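Local coordinates for protein Cas13d (PDB 6IV9) that binds CRISPR RNA as a guide and, through two HEPN domains, probably matures that RNA and cleaves target RNA, at residues A722-G725 with L726-V730; G659-D663 with T664-R668; K695-F699 with D700-N704; D586-I590 with L591-D595; K652-M655 with F656-G660. The protein carries 2 engineered substitutions. One frame throughout, in Å; residues are numbered along the deposited sequence.

In the fold
All five contacts are local, lying within or at the ends of helices, and three of them, interactions 3, 4 and 5, pack against interaction 1 on helix 713-760. Interaction 1 meets interaction 3 (Ile724 CG1 to Phe702 CZ, 3.7 Å) and interaction 5 (Val730 CG2 to Leu658 CD1, 3.7 Å), and it reaches interaction 4 through a probable hydrogen bond from Tyr727 OH to Ile590 O at 2.7 Å. Interactions 3 and 4 are joined by a probable hydrogen bond from Phe699 N to Gly592 O (2.8 Å). Interaction 2 joins the group through interaction 5, sharing Gly659 and Gly660. Interactions 1 and 2 touch RNA of chain B; the nearest atoms of interactions 5, 3 and 4 lie about 4, 12 and 14 Å from it.

Interaction 1 of 5, residues A722-G725 with L726-V730; sequences AVIG and LYLTV. With nucleotides of chain B.
Leu726 N, Tyr727 N and Leu728 N bond to the carbonyl oxygens of Ala722, Val723 and Ile724, carrying an unbroken alpha-helix from 722-725 into 726-730. These i to i+4 bonds are regular; that of Leu728 N to Ile724 O, 3.0 Å long, has an N-H...O angle of 171°. The turns belong to the long helix 713-760. At the next position the pattern acquires a second donor: Gly725 O accepts both Thr729 N at 3.0 Å and the hydroxyl Thr729 OG1 at 2.8 Å, and the two arrive from opposite faces of the carbonyl plane. The hydroxyl can turn back along the helix because OG1 lies anti to its own carbonyl carbon (chi1 -60°), beside the backbone N. It also has a weak hydrogen bond with Arg631.

On another side of the helix, Ile724 and Leu728 run side by side, pointing the same way. Ile724 CG2 meets Leu728 CD1 at 3.8 Å, while Leu728 CG lies 3.4 Å from Ile724 O, so the leucine covers the carbonyl oxygen that its own amide uses. Leu726 and Tyr727 lead away from the preceding turn: the leucine packs on Tyr669 and Leu690, and the buried tyrosine hydroxyl is satisfied by a hydrogen bond with the carbonyl of Ile590. Nearer the RNA, the methyl of Thr729 is directed to the ribose of U38 of chain B, where CG2 stands 3.9 Å from C4'.

Interaction 2 of 5, residues G659-D663 with T664-R668; sequences GGIPD and TQIER. With nucleotides of chain B.
Ile661 spreads its CG2 methyl between Gln665 and Ile666. It crosses the glutamine obliquely, with Ile661 CG2 3.7 Å from Gln665 CB, and meets the second isoleucine at about a right angle, with the same methyl 3.8 Å from Ile666 CD1. Between these residues Pro662 takes the N-cap position, and its carbonyl oxygen accepts Ile666 N at 3.1 Å, in the carbonyl plane. The CD-CG edge of the proline ring sits above the N3-C2 side of the uracil of U38 of chain B, with Pro662 CD 3.5 Å from N3.

Gln665 leaves the helix with CG anti to the backbone N (chi1 -165°) and then bends at chi2, which brings its amide to the ribose of U39 of chain B. There Gln665 OE1 accepts Arg668 NH2 at 3.1 Å in a nearly straight bond, lying in the guanidinium plane, and takes a weak 3.5 Å hydrogen bond from O2' of U39 of chain B. A leucine in place of Gln665 would probably leave the Arg668 guanidinium without its in-plane acceptor, more able to turn, and the ribose hydroxyl without this weak bond. Asp663 and Glu667 form salt bridges with Arg687 and Lys686 of helix 683-696.

Together these groups make up the N-terminus of helix 663-673, with Pro662 at its N-cap position, which doubles as a binding surface for two consecutive nucleotides of the RNA.

Interaction 3 of 5, residues K695-F699 with D700-N704; sequences KNISF and DDFKN
Asp701 folds its carboxylate back onto Ser698, where OD2 takes a weak hydrogen bond from the backbone Ser698 N and OD1 another from Ser698 OG, each 3.3 Å long. Returning the link, Asp701 N bonds to Ser698 O at 3.2 Å, from well above the carbonyl plane. One residue on, Phe702 N bonds to Phe699 O at 3.0 Å. These i to i+3 bonds make overlapping beta turns, which lead the chain away from the end of helix 683-696 towards helix 713-760. A salt bridge along the outer side, from Lys703 NZ to Asp700 OD1 (3.1 Å), spans the turn that follows.

The Phe702 ring has Asp701 CB over the centre of one face and Ile697 CG1 at its edge, near the plane and 3.9 Å from CE2; the isoleucine crosses it at about a right angle. A serine in place of Phe702 would probably open a gap between Ile697 and the apolar side chains of Ile724 and Leu591 that the ring also touches. Phe699 turns into the core, with CG anti to its backbone N (chi1 169°), to pack on Leu588, Leu618 and Ile622. Farther out, Arg645 fixes the preceding backbone by hydrogen bonds from NH2 to the carbonyls of Lys695 and Ile697.

Interaction 4 of 5, residues D586-I590 with L591-D595; sequences DALTI and LGIDD
Helix 581-591 ends at a glycine in the C' position, Gly592: Leu591 and Gly592 complete the last i to i+4 hydrogen bonds before the chain turns off. Leu591 N bonds to Ala587 O at 3.2 Å and Gly592 N to Leu588 O at 3.0 Å. Gly592 then leaves helical geometry with a positive phi of 124°. At its backbone angles a side chain would be driven against the carbonyl oxygen of Leu591, which makes glycine the natural residue here.

Past the glycine, Ile593 points back toward the last turn and lies across Thr589 at about a right angle, with its CG2 3.9 Å from Thr589 CA. That methyl occupies the space between its own backbone N and carbonyl carbon, while Ile593 CG1 runs anti to the backbone N (chi1 -157°) and carries Ile593 CD1 to 4.2 Å from Leu588 CD2. Thr589 OG1, at 4.1 Å from Ile593 CG2, has its hydrogen bond with Arg585 O one turn earlier. Leu591 takes the buried side of the helix end, touching Ile622 and Phe702, and its carbonyl oxygen has a weak hydrogen bond with Arg645. Among the carbonyls of the last turn, that of Thr589 is satisfied by water, which donates to Thr589 O at 2.7 Å and accepts from Ile593 N at 3.1 Å.

Interaction 5 of 5, residues K652-M655 with F656-G660; sequences KVVM and FVLGG
Leu658 N bonds to Val654 O at 2.9 Å, nearly along the C=O axis, in a set of four successive i to i+4 bonds within helix 651-660. Val657 N reaches Val653 O at 3.2 Å. The outer members are more bent: the N-H...O angle is 144° from Phe656 N to Lys652 O and 139° from Gly659 N to Met655 O, the latter at the first of two consecutive glycines, Gly659 and Gly660. Lys652 NZ bonds to the carbonyls of Arg843 and Ile842.

Packing within the helix centres on Val654 and Leu658, which lie side by side and point the same way. Val654 CG1, anti to the backbone N (chi1 169°), meets Leu658 CD2 at 3.5 Å, tighter than usual for two methyls. Phe656 CB rests 3.3 Å from Val653 O, and the ring beyond leads away from the preceding turn to make an edge-to-face stack with Tyr848.

Helix 651-660 is thus covered on several sides: Val654 and Met655 pack on Ala691 of helix 683-696, Val653 meets Leu734 and Val657 meets Leu733 on helix 713-760, and Phe656 and Lys652 touch Val845 in a loop.

Interaction 1 of 5, residues A722-G725 with L726-V730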
# COMPACT_ATOMS: atom_id res chain seq x y z
N ALA A 722 -26.35 -4.74 -9.32
CA ALA A 722 -25.99 -5.49 -8.10
C ALA A 722 -25.25 -6.77 -8.47
O ALA A 722 -24.26 -7.07 -7.85
CB ALA A 722 -27.23 -5.77 -7.30
N VAL A 723 -25.74 -7.49 -9.48
CA VAL A 723 -25.08 -8.76 -9.89
C VAL A 723 -23.67 -8.47 -10.40
O VAL A 723 -22.76 -9.14 -10.00
CB VAL A 723 -25.91 -9.48 -10.96
CG1 VAL A 723 -25.17 -10.62 -11.61
CG2 VAL A 723 -27.25 -9.94 -10.41
N ILE A 724 -23.54 -7.47 -11.26
CA ILE A 724 -22.19 -7.14 -11.81
C ILE A 724 -21.29 -6.69 -10.66
O ILE A 724 -20.14 -7.07 -10.63
CB ILE A 724 -22.31 -6.06 -12.90
CG1 ILE A 724 -22.98 -6.62 -14.15
CG2 ILE A 724 -20.96 -5.45 -13.20
CD1 ILE A 724 -23.22 -5.61 -15.22
N GLY A 725 -21.81 -5.90 -9.74
CA GLY A 725 -20.97 -5.42 -8.64
C GLY A 725 -20.47 -6.56 -7.79
O GLY A 725 -19.32 -6.54 -7.41
N LEU A 726 -21.33 -7.51 -7.47
CA LEU A 726 -20.90 -8.66 -6.65
C LEU A 726 -19.89 -9.50 -7.42
O LEU A 726 -18.93 -9.91 -6.83
CB LEU A 726 -22.11 -9.52 -6.28
CG LEU A 726 -21.77 -10.85 -5.64
CD1 LEU A 726 -21.01 -10.65 -4.35
CD2 LEU A 726 -23.01 -11.67 -5.40
N TYR A 727 -20.14 -9.73 -8.70
CA TYR A 727 -19.22 -10.56 -9.51
C TYR A 727 -17.83 -9.92 -9.54
O TYR A 727 -16.87 -10.58 -9.25
CB TYR A 727 -19.75 -10.68 -10.94
CG TYR A 727 -18.79 -11.30 -11.91
CD1 TYR A 727 -18.32 -12.57 -11.73
CD2 TYR A 727 -18.30 -10.59 -12.98
CE1 TYR A 727 -17.43 -13.15 -12.60
CE2 TYR A 727 -17.39 -11.14 -13.87
CZ TYR A 727 -16.95 -12.43 -13.68
OH TYR A 727 -16.06 -13.00 -14.52
N LEU A 728 -17.77 -8.63 -9.82
CA LEU A 728 -16.45 -7.95 -9.86
C LEU A 728 -15.79 -7.97 -8.48
O LEU A 728 -14.60 -8.17 -8.42
CB LEU A 728 -16.66 -6.52 -10.35
CG LEU A 728 -17.04 -6.40 -11.82
CD1 LEU A 728 -17.28 -4.95 -12.20
CD2 LEU A 728 -15.98 -7.01 -12.70
N THR A 729 -16.56 -7.73 -7.44
CA THR A 729 -16.01 -7.72 -6.06
C THR A 729 -15.44 -9.10 -5.72
O THR A 729 -14.34 -9.16 -5.23
CB THR A 729 -17.07 -7.34 -5.03
OG1 THR A 729 -17.55 -6.04 -5.34
CG2 THR A 729 -16.55 -7.36 -3.62
N VAL A 730 -16.16 -10.16 -6.01
CA VAL A 730 -15.66 -11.50 -5.62
C VAL A 730 -14.35 -11.83 -6.36
O VAL A 730 -13.44 -12.30 -5.74
CB VAL A 730 -16.74 -12.56 -5.86
CG1 VAL A 730 -16.18 -13.96 -5.81
CG2 VAL A 730 -17.90 -12.39 -4.90
P U B 38 -12.22 -4.26 -0.05
OP1 U B 38 -11.13 -5.00 -0.60
OP2 U B 38 -12.51 -2.90 -0.43
O5' U B 38 -13.50 -5.16 -0.38
C5' U B 38 -14.75 -4.64 -0.12
C4' U B 38 -15.77 -5.77 -0.15
O4' U B 38 -15.37 -6.77 0.82
C3' U B 38 -17.13 -5.30 0.32
O3' U B 38 -17.83 -4.83 -0.83
C2' U B 38 -17.74 -6.56 0.93
O2' U B 38 -18.23 -7.44 -0.06
C1' U B 38 -16.51 -7.24 1.52
N1 U B 38 -16.33 -6.97 2.95
C2 U B 38 -15.73 -7.98 3.70
O2 U B 38 -15.37 -9.04 3.20
N3 U B 38 -15.56 -7.68 5.03
C4 U B 38 -15.90 -6.49 5.68
O4 U B 38 -15.67 -6.35 6.89
C5 U B 38 -16.46 -5.48 4.82
C6 U B 38 -16.66 -5.76 3.51

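Interaction 2 of 5, residues G659-D663 with T664-R668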
# COMPACT_ATOMS: atom_id res chain seq x y z
N GLY A 659 -17.37 -17.03 1.60
CA GLY A 659 -17.32 -17.47 3.01
C GLY A 659 -16.75 -16.41 3.92
O GLY A 659 -17.11 -16.38 5.07
N GLY A 660 -15.79 -15.66 3.41
CA GLY A 660 -15.12 -14.57 4.14
C GLY A 660 -16.00 -13.35 4.29
O GLY A 660 -15.72 -12.52 5.14
N ILE A 661 -16.98 -13.20 3.42
CA ILE A 661 -17.84 -11.99 3.50
C ILE A 661 -18.75 -12.13 4.71
O ILE A 661 -19.33 -13.18 4.89
CB ILE A 661 -18.59 -11.77 2.18
CG1 ILE A 661 -17.60 -11.54 1.04
CG2 ILE A 661 -19.58 -10.63 2.29
CD1 ILE A 661 -18.24 -11.39 -0.29
N PRO A 662 -18.95 -11.06 5.51
CA PRO A 662 -19.79 -11.13 6.69
C PRO A 662 -21.23 -11.51 6.32
O PRO A 662 -21.68 -11.17 5.29
CB PRO A 662 -19.75 -9.70 7.25
CG PRO A 662 -18.46 -9.15 6.73
CD PRO A 662 -18.30 -9.78 5.36
N ASP A 663 -21.90 -12.19 7.24
CA ASP A 663 -23.27 -12.72 7.03
C ASP A 663 -24.23 -11.57 6.71
O ASP A 663 -25.04 -11.75 5.83
CB ASP A 663 -23.78 -13.47 8.26
CG ASP A 663 -23.00 -14.71 8.63
OD1 ASP A 663 -22.33 -15.26 7.77
OD2 ASP A 663 -23.11 -15.12 9.78
N THR A 664 -24.10 -10.44 7.39
CA THR A 664 -25.02 -9.31 7.09
C THR A 664 -24.85 -8.88 5.63
O THR A 664 -25.83 -8.57 5.02
CB THR A 664 -24.82 -8.14 8.06
OG1 THR A 664 -23.49 -7.69 7.88
CG2 THR A 664 -25.01 -8.54 9.50
N GLN A 665 -23.63 -8.83 5.13
CA GLN A 665 -23.39 -8.45 3.72
C GLN A 665 -23.94 -9.52 2.76
O GLN A 665 -24.49 -9.15 1.75
CB GLN A 665 -21.92 -8.09 3.49
CG GLN A 665 -21.70 -7.37 2.17
CD GLN A 665 -22.71 -6.30 1.84
OE1 GLN A 665 -22.99 -5.42 2.63
NE2 GLN A 665 -23.26 -6.37 0.64
N ILE A 666 -23.79 -10.79 3.09
CA ILE A 666 -24.32 -11.87 2.20
C ILE A 666 -25.84 -11.69 2.08
O ILE A 666 -26.36 -11.83 1.00
CB ILE A 666 -23.93 -13.25 2.74
CG1 ILE A 666 -22.44 -13.51 2.59
CG2 ILE A 666 -24.75 -14.35 2.09
CD1 ILE A 666 -21.94 -13.40 1.18
N GLU A 667 -26.51 -11.37 3.18
CA GLU A 667 -27.98 -11.17 3.14
C GLU A 667 -28.31 -9.98 2.22
O GLU A 667 -29.27 -10.07 1.50
CB GLU A 667 -28.52 -10.97 4.55
CG GLU A 667 -28.34 -12.18 5.44
CD GLU A 667 -29.61 -12.96 5.73
OE1 GLU A 667 -30.55 -12.86 4.94
OE2 GLU A 667 -29.65 -13.66 6.71
N ARG A 668 -27.53 -8.91 2.29
CA ARG A 668 -27.77 -7.74 1.41
C ARG A 668 -27.55 -8.13 -0.06
O ARG A 668 -28.36 -7.78 -0.87
CB ARG A 668 -26.81 -6.61 1.75
CG ARG A 668 -27.13 -5.87 3.03
CD ARG A 668 -26.18 -4.70 3.16
NE ARG A 668 -26.35 -4.02 4.42
CZ ARG A 668 -25.61 -4.27 5.49
NH1 ARG A 668 -26.13 -4.11 6.69
NH2 ARG A 668 -24.37 -4.68 5.35
P U B 39 -18.23 -3.27 -1.00
OP1 U B 39 -18.83 -3.16 -2.31
OP2 U B 39 -17.00 -2.46 -0.74
O5' U B 39 -19.17 -3.04 0.23
C5' U B 39 -20.54 -3.48 0.19
C4' U B 39 -21.20 -3.17 1.52
O4' U B 39 -20.43 -3.76 2.61
C3' U B 39 -21.25 -1.70 1.90
O3' U B 39 -22.24 -1.04 1.14
C2' U B 39 -21.47 -1.79 3.41
O2' U B 39 -22.73 -2.20 3.89
C1' U B 39 -20.51 -2.92 3.76
N1 U B 39 -19.15 -2.46 4.08
C2 U B 39 -18.95 -1.85 5.30
O2 U B 39 -19.85 -1.65 6.10
N3 U B 39 -17.65 -1.47 5.55
C4 U B 39 -16.56 -1.64 4.71
O4 U B 39 -15.45 -1.25 5.08
C5 U B 39 -16.85 -2.27 3.47
C6 U B 39 -18.11 -2.65 3.20
P U B 38 -12.22 -4.26 -0.05
OP1 U B 38 -11.13 -5.00 -0.60
OP2 U B 38 -12.51 -2.90 -0.43
O5' U B 38 -13.50 -5.16 -0.38
C5' U B 38 -14.75 -4.64 -0.12
C4' U B 38 -15.77 -5.77 -0.15
O4' U B 38 -15.37 -6.77 0.82
C3' U B 38 -17.13 -5.30 0.32
O3' U B 38 -17.83 -4.83 -0.83
C2' U B 38 -17.74 -6.56 0.93
O2' U B 38 -18.23 -7.44 -0.06
C1' U B 38 -16.51 -7.24 1.52
N1 U B 38 -16.33 -6.97 2.95
C2 U B 38 -15.73 -7.98 3.70
O2 U B 38 -15.37 -9.04 3.20
N3 U B 38 -15.56 -7.68 5.03
C4 U B 38 -15.90 -6.49 5.68
O4 U B 38 -15.67 -6.35 6.89
C5 U B 38 -16.46 -5.48 4.82
C6 U B 38 -16.66 -5.76 3.51

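Interaction 3 of 5, residues K695-F699 with D700-N704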
# COMPACT_ATOMS: atom_id res chain seq x y z
N LYS A 695 -21.22 -18.26 -11.43
CA LYS A 695 -20.79 -19.32 -12.37
C LYS A 695 -21.51 -19.15 -13.72
O LYS A 695 -20.92 -19.49 -14.71
CB LYS A 695 -21.12 -20.69 -11.77
CG LYS A 695 -20.80 -21.87 -12.65
CD LYS A 695 -21.51 -23.13 -12.24
CE LYS A 695 -20.61 -24.34 -12.15
NZ LYS A 695 -19.75 -24.51 -13.34
N ASN A 696 -22.75 -18.68 -13.69
CA ASN A 696 -23.63 -18.63 -14.89
C ASN A 696 -23.77 -17.24 -15.51
O ASN A 696 -24.51 -17.12 -16.45
CB ASN A 696 -25.02 -19.15 -14.56
CG ASN A 696 -25.01 -20.62 -14.24
OD1 ASN A 696 -24.29 -21.39 -14.85
ND2 ASN A 696 -25.79 -21.02 -13.26
N ILE A 697 -23.06 -16.24 -15.01
CA ILE A 697 -23.18 -14.86 -15.56
C ILE A 697 -22.67 -14.81 -17.01
O ILE A 697 -21.80 -15.56 -17.34
CB ILE A 697 -22.38 -13.88 -14.69
CG1 ILE A 697 -22.72 -12.43 -15.02
CG2 ILE A 697 -20.90 -14.13 -14.84
CD1 ILE A 697 -22.12 -11.47 -14.06
N SER A 698 -23.24 -13.93 -17.82
CA SER A 698 -22.76 -13.75 -19.21
C SER A 698 -23.12 -12.34 -19.66
O SER A 698 -24.02 -11.76 -19.10
CB SER A 698 -23.34 -14.76 -20.13
OG SER A 698 -24.72 -14.56 -20.28
N PHE A 699 -22.47 -11.86 -20.71
CA PHE A 699 -22.79 -10.52 -21.25
C PHE A 699 -24.23 -10.50 -21.75
O PHE A 699 -24.92 -9.54 -21.58
CB PHE A 699 -21.86 -10.15 -22.41
CG PHE A 699 -22.33 -8.93 -23.14
CD1 PHE A 699 -22.36 -7.70 -22.52
CD2 PHE A 699 -22.75 -9.00 -24.45
CE1 PHE A 699 -22.78 -6.57 -23.19
CE2 PHE A 699 -23.18 -7.87 -25.12
CZ PHE A 699 -23.19 -6.66 -24.49
N ASP A 700 -24.68 -11.65 -22.24
CA ASP A 700 -26.02 -11.87 -22.85
C ASP A 700 -27.11 -11.52 -21.84
O ASP A 700 -28.11 -10.98 -22.24
CB ASP A 700 -26.17 -13.33 -23.29
CG ASP A 700 -27.41 -13.59 -24.13
OD1 ASP A 700 -27.38 -13.24 -25.29
OD2 ASP A 700 -28.37 -14.16 -23.60
N ASP A 701 -26.86 -11.73 -20.55
CA ASP A 701 -27.85 -11.45 -19.48
C ASP A 701 -28.22 -9.97 -19.44
O ASP A 701 -29.29 -9.66 -18.93
CB ASP A 701 -27.28 -11.75 -18.10
CG ASP A 701 -27.07 -13.22 -17.84
OD1 ASP A 701 -27.56 -14.01 -18.63
OD2 ASP A 701 -26.41 -13.54 -16.88
N PHE A 702 -27.31 -9.10 -19.86
CA PHE A 702 -27.50 -7.64 -19.72
C PHE A 702 -27.80 -6.94 -21.03
O PHE A 702 -28.02 -5.76 -20.99
CB PHE A 702 -26.24 -7.04 -19.12
CG PHE A 702 -25.76 -7.81 -17.92
CD1 PHE A 702 -26.41 -7.70 -16.71
CD2 PHE A 702 -24.72 -8.71 -18.03
CE1 PHE A 702 -26.00 -8.45 -15.62
CE2 PHE A 702 -24.32 -9.46 -16.94
CZ PHE A 702 -24.96 -9.32 -15.74
N LYS A 703 -27.93 -7.67 -22.13
CA LYS A 703 -28.11 -7.05 -23.46
C LYS A 703 -29.40 -6.21 -23.52
O LYS A 703 -29.40 -5.25 -24.25
CB LYS A 703 -27.98 -8.09 -24.57
CG LYS A 703 -29.24 -8.91 -24.78
CD LYS A 703 -29.10 -10.00 -25.79
CE LYS A 703 -30.10 -11.10 -25.54
NZ LYS A 703 -29.97 -12.16 -26.56
N ASN A 704 -30.43 -6.55 -22.76
CA ASN A 704 -31.71 -5.80 -22.84
C ASN A 704 -31.91 -4.86 -21.65
O ASN A 704 -33.02 -4.39 -21.48
CB ASN A 704 -32.90 -6.71 -23.09
CG ASN A 704 -32.72 -7.50 -24.36
OD1 ASN A 704 -32.39 -6.94 -25.40
ND2 ASN A 704 -32.89 -8.80 -24.29

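Interaction 4 of 5, residues D586-I590 with L591-D595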
# COMPACT_ATOMS: atom_id res chain seq x y z
N ASP A 586 -12.65 -5.90 -23.13
CA ASP A 586 -12.28 -6.40 -21.79
C ASP A 586 -13.55 -6.58 -20.96
O ASP A 586 -13.69 -7.60 -20.35
CB ASP A 586 -11.32 -5.43 -21.09
CG ASP A 586 -9.89 -5.46 -21.60
OD1 ASP A 586 -9.53 -6.44 -22.25
OD2 ASP A 586 -9.18 -4.51 -21.36
N ALA A 587 -14.45 -5.60 -20.99
CA ALA A 587 -15.70 -5.68 -20.20
C ALA A 587 -16.60 -6.83 -20.65
O ALA A 587 -17.03 -7.59 -19.82
CB ALA A 587 -16.41 -4.37 -20.24
N LEU A 588 -16.86 -6.96 -21.94
CA LEU A 588 -17.73 -8.06 -22.42
C LEU A 588 -17.09 -9.41 -22.10
O LEU A 588 -17.79 -10.28 -21.70
CB LEU A 588 -17.96 -7.90 -23.92
CG LEU A 588 -19.16 -7.05 -24.30
CD1 LEU A 588 -19.11 -5.69 -23.64
CD2 LEU A 588 -19.29 -6.93 -25.80
N THR A 589 -15.78 -9.55 -22.29
CA THR A 589 -15.06 -10.81 -22.03
C THR A 589 -15.12 -11.20 -20.55
O THR A 589 -15.32 -12.35 -20.26
CB THR A 589 -13.60 -10.69 -22.50
OG1 THR A 589 -13.59 -10.30 -23.87
CG2 THR A 589 -12.82 -11.97 -22.33
N ILE A 590 -14.95 -10.24 -19.64
CA ILE A 590 -15.00 -10.59 -18.20
C ILE A 590 -16.40 -11.09 -17.82
O ILE A 590 -16.49 -11.90 -16.95
CB ILE A 590 -14.44 -9.47 -17.29
CG1 ILE A 590 -13.75 -10.06 -16.06
CG2 ILE A 590 -15.48 -8.44 -16.91
CD1 ILE A 590 -12.95 -9.06 -15.28
N LEU A 591 -17.43 -10.49 -18.41
CA LEU A 591 -18.83 -10.91 -18.14
C LEU A 591 -19.07 -12.31 -18.71
O LEU A 591 -19.70 -13.11 -18.05
CB LEU A 591 -19.75 -9.89 -18.80
CG LEU A 591 -20.34 -8.82 -17.89
CD1 LEU A 591 -19.71 -8.73 -16.52
CD2 LEU A 591 -20.44 -7.48 -18.57
N GLY A 592 -18.52 -12.58 -19.89
CA GLY A 592 -18.69 -13.86 -20.59
C GLY A 592 -19.26 -13.63 -21.98
O GLY A 592 -20.37 -13.16 -22.08
N ILE A 593 -18.48 -13.96 -22.99
CA ILE A 593 -18.84 -13.73 -24.42
C ILE A 593 -18.21 -14.83 -25.27
O ILE A 593 -17.32 -15.52 -24.78
CB ILE A 593 -18.35 -12.34 -24.84
CG1 ILE A 593 -19.11 -11.78 -26.03
CG2 ILE A 593 -16.86 -12.35 -25.11
CD1 ILE A 593 -20.33 -11.01 -25.66
N ASP A 594 -18.67 -14.95 -26.50
CA ASP A 594 -18.14 -15.94 -27.45
C ASP A 594 -16.65 -15.64 -27.60
O ASP A 594 -16.30 -14.49 -27.80
CB ASP A 594 -18.92 -15.87 -28.77
CG ASP A 594 -18.23 -16.41 -30.00
OD1 ASP A 594 -17.30 -17.21 -29.86
OD2 ASP A 594 -18.65 -16.03 -31.11
N ASP A 595 -15.83 -16.68 -27.54
CA ASP A 595 -14.36 -16.56 -27.59
C ASP A 595 -13.91 -15.94 -28.92
O ASP A 595 -12.84 -15.35 -28.93
CB ASP A 595 -13.69 -17.91 -27.40
CG ASP A 595 -13.62 -18.36 -25.95
OD1 ASP A 595 -13.79 -17.51 -25.06
OD2 ASP A 595 -13.38 -19.55 -25.73
O HOH W 1 -15.60 -14.49 -21.85

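Interaction 5 of 5, residues K652-M655 with F656-G660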
# COMPACT_ATOMS: atom_id res chain seq x y z
N LYS A 652 -16.01 -23.85 -5.81
CA LYS A 652 -15.23 -23.98 -4.56
C LYS A 652 -14.45 -22.70 -4.28
O LYS A 652 -14.41 -22.28 -3.15
CB LYS A 652 -14.28 -25.16 -4.65
CG LYS A 652 -14.95 -26.50 -4.41
CD LYS A 652 -13.97 -27.60 -4.21
CE LYS A 652 -13.19 -27.90 -5.46
NZ LYS A 652 -12.52 -29.22 -5.35
N VAL A 653 -13.80 -22.16 -5.30
CA VAL A 653 -13.03 -20.90 -5.15
C VAL A 653 -13.99 -19.75 -4.81
O VAL A 653 -13.75 -19.05 -3.87
CB VAL A 653 -12.29 -20.58 -6.45
CG1 VAL A 653 -11.64 -19.21 -6.38
CG2 VAL A 653 -11.27 -21.64 -6.79
N VAL A 654 -15.07 -19.61 -5.57
CA VAL A 654 -16.05 -18.52 -5.31
C VAL A 654 -16.67 -18.69 -3.93
O VAL A 654 -16.79 -17.74 -3.23
CB VAL A 654 -17.11 -18.47 -6.42
CG1 VAL A 654 -18.25 -17.55 -6.06
CG2 VAL A 654 -16.47 -18.07 -7.73
N MET A 655 -17.00 -19.92 -3.55
CA MET A 655 -17.58 -20.17 -2.20
C MET A 655 -16.55 -19.80 -1.13
O MET A 655 -16.94 -19.33 -0.10
CB MET A 655 -18.04 -21.62 -2.04
CG MET A 655 -19.39 -21.92 -2.65
SD MET A 655 -20.74 -21.02 -1.91
CE MET A 655 -20.90 -21.86 -0.35
N PHE A 656 -15.27 -20.04 -1.40
CA PHE A 656 -14.24 -19.67 -0.40
C PHE A 656 -14.26 -18.16 -0.18
O PHE A 656 -14.27 -17.72 0.94
CB PHE A 656 -12.85 -20.10 -0.86
CG PHE A 656 -11.78 -19.49 -0.01
CD1 PHE A 656 -11.68 -19.80 1.33
CD2 PHE A 656 -10.89 -18.58 -0.54
CE1 PHE A 656 -10.72 -19.21 2.12
CE2 PHE A 656 -9.93 -18.00 0.25
CZ PHE A 656 -9.86 -18.30 1.58
N VAL A 657 -14.30 -17.39 -1.25
CA VAL A 657 -14.33 -15.90 -1.14
C VAL A 657 -15.63 -15.44 -0.46
O VAL A 657 -15.57 -14.63 0.42
CB VAL A 657 -14.15 -15.22 -2.51
CG1 VAL A 657 -14.27 -13.72 -2.41
CG2 VAL A 657 -12.82 -15.60 -3.12
N LEU A 658 -16.76 -16.01 -0.86
CA LEU A 658 -18.09 -15.66 -0.31
C LEU A 658 -18.09 -15.99 1.20
O LEU A 658 -18.73 -15.29 1.95
CB LEU A 658 -19.12 -16.51 -1.04
CG LEU A 658 -20.02 -15.87 -2.10
CD1 LEU A 658 -19.71 -14.44 -2.46
CD2 LEU A 658 -20.21 -16.75 -3.30
N GLY A 659 -17.37 -17.03 1.60
CA GLY A 659 -17.32 -17.47 3.01
C GLY A 659 -16.75 -16.41 3.92
O GLY A 659 -17.11 -16.38 5.07
N GLY A 660 -15.79 -15.66 3.41
CA GLY A 660 -15.12 -14.57 4.14
C GLY A 660 -16.00 -13.35 4.29
O GLY A 660 -15.72 -12.52 5.14